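Local coordinates for protein AlyGC (Glaciecola chathamensis, PDB 5GKD) that degrades alginate as a lyase of polysaccharide lyase family 6, probably cleaving the glycosidic bond by beta-elimination with a bound calcium ion at its active site, at residues Phe590-Glu595 / Tyr602-Leu607. Numbering follows the deposited sequence.
Sequences FRLNKE and YNVEYL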
ATOM      1  N   PHE A 590      10.989  -8.079 -12.771  1.00 20.59           N
ATOM      2  CA  PHE A 590      10.986  -6.826 -12.020  1.00 20.87           C
ATOM      3  C   PHE A 590       9.644  -6.129 -12.206  1.00 23.44           C
ATOM      4  O   PHE A 590       9.262  -5.783 -13.329  1.00 22.54           O
ATOM      5  CB  PHE A 590      12.142  -5.912 -12.449  1.00 21.77           C
ATOM      6  CG  PHE A 590      13.493  -6.422 -12.028  1.00 20.96           C
ATOM      7  CD1 PHE A 590      13.979  -6.161 -10.769  1.00 21.54           C
ATOM      8  CD2 PHE A 590      14.257  -7.197 -12.882  1.00 24.60           C
ATOM      9  CE1 PHE A 590      15.202  -6.637 -10.371  1.00 19.08           C
ATOM     10  CE2 PHE A 590      15.482  -7.666 -12.497  1.00 21.77           C
ATOM     11  CZ  PHE A 590      15.958  -7.384 -11.234  1.00 22.25           C
ATOM     12  N   ARG A 591       8.930  -5.935 -11.105  1.00 22.30           N
ATOM     13  CA  ARG A 591       7.631  -5.276 -11.108  1.00 19.82           C
ATOM     14  C   ARG A 591       7.834  -3.856 -10.591  1.00 20.59           C
ATOM     15  O   ARG A 591       7.889  -3.628  -9.379  1.00 19.52           O
ATOM     16  CB  ARG A 591       6.636  -6.073 -10.270  1.00 21.25           C
ATOM     17  CG  ARG A 591       6.210  -7.362 -10.951  1.00 22.06           C
ATOM     18  CD  ARG A 591       5.718  -8.407  -9.967  1.00 23.14           C
ATOM     19  NE  ARG A 591       4.487  -8.008  -9.300  1.00 23.43           N
ATOM     20  CZ  ARG A 591       3.291  -8.020  -9.872  1.00 25.98           C
ATOM     21  NH1 ARG A 591       3.165  -8.390 -11.135  1.00 24.77           N
ATOM     22  NH2 ARG A 591       2.220  -7.642  -9.185  1.00 24.52           N
ATOM     23  N   LEU A 592       7.960  -2.907 -11.526  1.00 19.47           N
ATOM     24  CA  LEU A 592       8.282  -1.509 -11.257  1.00 20.58           C
ATOM     25  C   LEU A 592       7.217  -0.591 -11.836  1.00 18.75           C
ATOM     26  O   LEU A 592       7.517   0.479 -12.373  1.00 17.81           O
ATOM     27  CB  LEU A 592       9.641  -1.133 -11.831  1.00 18.87           C
ATOM     28  CG  LEU A 592      10.951  -1.437 -11.106  1.00 25.00           C
ATOM     29  CD1 LEU A 592      10.791  -1.763  -9.643  1.00 17.77           C
ATOM     30  CD2 LEU A 592      11.735  -2.484 -11.826  1.00 20.69           C
ATOM     31  N   ASN A 593       5.963  -1.011 -11.733  1.00 16.58           N
ATOM     32  CA  ASN A 593       4.837  -0.363 -12.390  1.00 20.65           C
ATOM     33  C   ASN A 593       3.669  -0.163 -11.433  1.00 21.61           C
ATOM     34  O   ASN A 593       2.506  -0.306 -11.823  1.00 22.12           O
ATOM     35  CB  ASN A 593       4.379  -1.188 -13.587  1.00 17.89           C
ATOM     36  CG  ASN A 593       3.873  -2.548 -13.179  1.00 22.13           C
ATOM     37  OD1 ASN A 593       4.222  -3.044 -12.109  1.00 22.03           O
ATOM     38  ND2 ASN A 593       3.017  -3.142 -13.999  1.00 22.29           N
ATOM     39  N   LYS A 594       3.949   0.175 -10.169  1.00 20.94           N
ATOM     40  CA  LYS A 594       2.879   0.300  -9.179  1.00 21.12           C
ATOM     41  C   LYS A 594       2.152   1.642  -9.210  1.00 20.50           C
ATOM     42  O   LYS A 594       1.028   1.730  -8.707  1.00 22.99           O
ATOM     43  CB  LYS A 594       3.430   0.062  -7.772  1.00 18.71           C
ATOM     44  CG  LYS A 594       4.086  -1.291  -7.608  1.00 18.31           C
ATOM     45  CD  LYS A 594       3.173  -2.386  -8.175  1.00 21.52           C
ATOM     46  CE  LYS A 594       3.796  -3.771  -8.121  1.00 23.30           C
ATOM     47  NZ  LYS A 594       3.767  -4.399  -6.775  1.00 20.96           N
ATOM     48  N   GLU A 595       2.744   2.692  -9.765  1.00 21.25           N
ATOM     49  CA  GLU A 595       2.183   4.031  -9.598  1.00 18.37           C
ATOM     50  C   GLU A 595       1.328   4.397 -10.807  1.00 21.48           C
ATOM     51  O   GLU A 595       1.675   5.232 -11.642  1.00 25.09           O
ATOM     52  CB  GLU A 595       3.298   5.045  -9.367  1.00 20.56           C
ATOM     53  CG  GLU A 595       4.443   4.505  -8.538  1.00 19.71           C
ATOM     54  CD  GLU A 595       4.003   3.999  -7.179  1.00 22.06           C
ATOM     55  OE1 GLU A 595       3.042   4.559  -6.628  1.00 21.25           O
ATOM     56  OE2 GLU A 595       4.623   3.056  -6.657  1.00 21.75           O
ATOM     57  N   TYR A 602       7.249   7.460  -9.885  1.00 15.88           N
ATOM     58  CA  TYR A 602       7.770   6.220 -10.452  1.00 18.59           C
ATOM     59  C   TYR A 602       8.620   5.501  -9.406  1.00 17.42           C
ATOM     60  O   TYR A 602       8.828   6.003  -8.299  1.00 17.77           O
ATOM     61  CB  TYR A 602       8.520   6.478 -11.777  1.00 13.65           C
ATOM     62  CG  TYR A 602       9.671   7.463 -11.767  1.00 17.85           C
ATOM     63  CD1 TYR A 602       9.450   8.844 -11.793  1.00 19.45           C
ATOM     64  CD2 TYR A 602      10.990   7.018 -11.808  1.00 17.29           C
ATOM     65  CE1 TYR A 602      10.517   9.744 -11.846  1.00 17.20           C
ATOM     66  CE2 TYR A 602      12.059   7.908 -11.848  1.00 16.85           C
ATOM     67  CZ  TYR A 602      11.815   9.260 -11.868  1.00 17.47           C
ATOM     68  OH  TYR A 602      12.873  10.119 -11.905  1.00 17.09           O
ATOM     69  N   ASN A 603       9.103   4.299  -9.769  1.00 17.88           N
ATOM     70  CA  ASN A 603       9.655   3.331  -8.825  1.00 18.33           C
ATOM     71  C   ASN A 603      11.164   3.127  -8.916  1.00 19.66           C
ATOM     72  O   ASN A 603      11.729   2.474  -8.026  1.00 17.93           O
ATOM     73  CB  ASN A 603       8.991   1.955  -9.015  1.00 14.01           C
ATOM     74  CG  ASN A 603       7.507   1.965  -8.699  1.00 20.24           C
ATOM     75  OD1 ASN A 603       6.678   1.563  -9.525  1.00 21.35           O
ATOM     76  ND2 ASN A 603       7.157   2.403  -7.486  1.00 20.14           N
ATOM     77  N   VAL A 604      11.829   3.642  -9.953  1.00 16.68           N
ATOM     78  CA  VAL A 604      13.244   3.356 -10.175  1.00 18.91           C
ATOM     79  C   VAL A 604      13.896   4.446 -11.023  1.00 19.84           C
ATOM     80  O   VAL A 604      13.366   4.844 -12.064  1.00 18.60           O
ATOM     81  CB  VAL A 604      13.435   1.968 -10.830  1.00 19.60           C
ATOM     82  CG1 VAL A 604      12.690   1.879 -12.171  1.00 16.51           C
ATOM     83  CG2 VAL A 604      14.921   1.653 -11.015  1.00 16.83           C
ATOM     84  N   GLU A 605      15.063   4.928 -10.589  1.00 20.45           N
ATOM     85  CA  GLU A 605      15.780   5.922 -11.375  1.00 20.19           C
ATOM     86  C   GLU A 605      16.601   5.272 -12.490  1.00 19.67           C
ATOM     87  O   GLU A 605      16.516   5.694 -13.643  1.00 21.95           O
ATOM     88  CB  GLU A 605      16.672   6.778 -10.466  1.00 20.10           C
ATOM     89  CG  GLU A 605      17.281   7.995 -11.169  1.00 18.87           C
ATOM     90  CD  GLU A 605      16.260   9.040 -11.611  1.00 22.40           C
ATOM     91  OE1 GLU A 605      15.094   8.999 -11.171  1.00 21.71           O
ATOM     92  OE2 GLU A 605      16.637   9.925 -12.407  1.00 24.10           O
ATOM     93  N   TYR A 606      17.403   4.257 -12.160  1.00 19.61           N
ATOM     94  CA  TYR A 606      18.238   3.529 -13.116  1.00 20.83           C
ATOM     95  C   TYR A 606      17.973   2.038 -12.984  1.00 21.53           C
ATOM     96  O   TYR A 606      18.296   1.445 -11.954  1.00 24.54           O
ATOM     97  CB  TYR A 606      19.725   3.790 -12.887  1.00 23.16           C
ATOM     98  CG  TYR A 606      20.136   5.221 -12.985  1.00 22.65           C
ATOM     99  CD1 TYR A 606      20.427   5.811 -14.219  1.00 22.59           C
ATOM    100  CD2 TYR A 606      20.250   5.988 -11.845  1.00 23.15           C
ATOM    101  CE1 TYR A 606      20.820   7.147 -14.302  1.00 19.03           C
ATOM    102  CE2 TYR A 606      20.632   7.301 -11.916  1.00 24.20           C
ATOM    103  CZ  TYR A 606      20.906   7.876 -13.137  1.00 23.75           C
ATOM    104  OH  TYR A 606      21.286   9.184 -13.151  1.00 27.04           O
ATOM    105  N   LEU A 607      17.411   1.437 -14.024  1.00 21.48           N
ATOM    106  CA  LEU A 607      17.320  -0.010 -14.160  1.00 23.41           C
ATOM    107  C   LEU A 607      18.358  -0.459 -15.182  1.00 22.88           C
ATOM    108  O   LEU A 607      18.281  -0.061 -16.349  1.00 22.31           O
ATOM    109  CB  LEU A 607      15.925  -0.415 -14.631  1.00 21.22           C
ATOM    110  CG  LEU A 607      15.316  -1.771 -14.316  1.00 24.79           C
ATOM    111  CD1 LEU A 607      14.474  -2.237 -15.473  1.00 23.67           C
ATOM    112  CD2 LEU A 607      16.305  -2.811 -13.885  1.00 24.88           C
TER
HETATM  113  O   HOH W   1       8.556   3.069 -12.394  1.00 15.65           O
HETATM  114  O   HOH W   2       5.166   2.700 -11.612  1.00 18.38           O
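Leu592 and Asn603 bring the two backbones together, their CA atoms 5.6 Å apart, on the connection between strands 590-592 and 606-610. The two strands belong to different faces of a parallel beta-helix: 590-592 pairs with 564-565 and 622-625, whereas 606-610 pairs with 572-578 and 637-641, so the contact spans the base of the loop that joins two faces. No direct backbone hydrogen bond joins the segments; water 1 bridges Leu592 O and Asn603 N, 2.8 and 3.0 Å away. Asn603 CG stands anti to its carbonyl carbon (chi1 -64°), which carries the amide towards Lys594 and Glu595. Its OD1 accepts from Lys594 N at 3.1 Å, the donor tilted 16° from the carbonyl plane, and lies 2.8 Å from water 2, which accepts from Glu595 N. Its ND2 reaches Glu595 OE2 at 2.7 Å on the anti side of a carboxylate turned 67° from the amide, and also bonds Ser570 O. With Asn603 replaced by an alanine, Lys594 N would probably lose this acceptor and Glu595 OE2 its amide donor, although Arg569 still pairs with OE1. Inside the coil, Leu592 CG packs 3.9 Å from Val604 CG1, and Leu592 CD2 lies 4.4 Å from Leu607 CG.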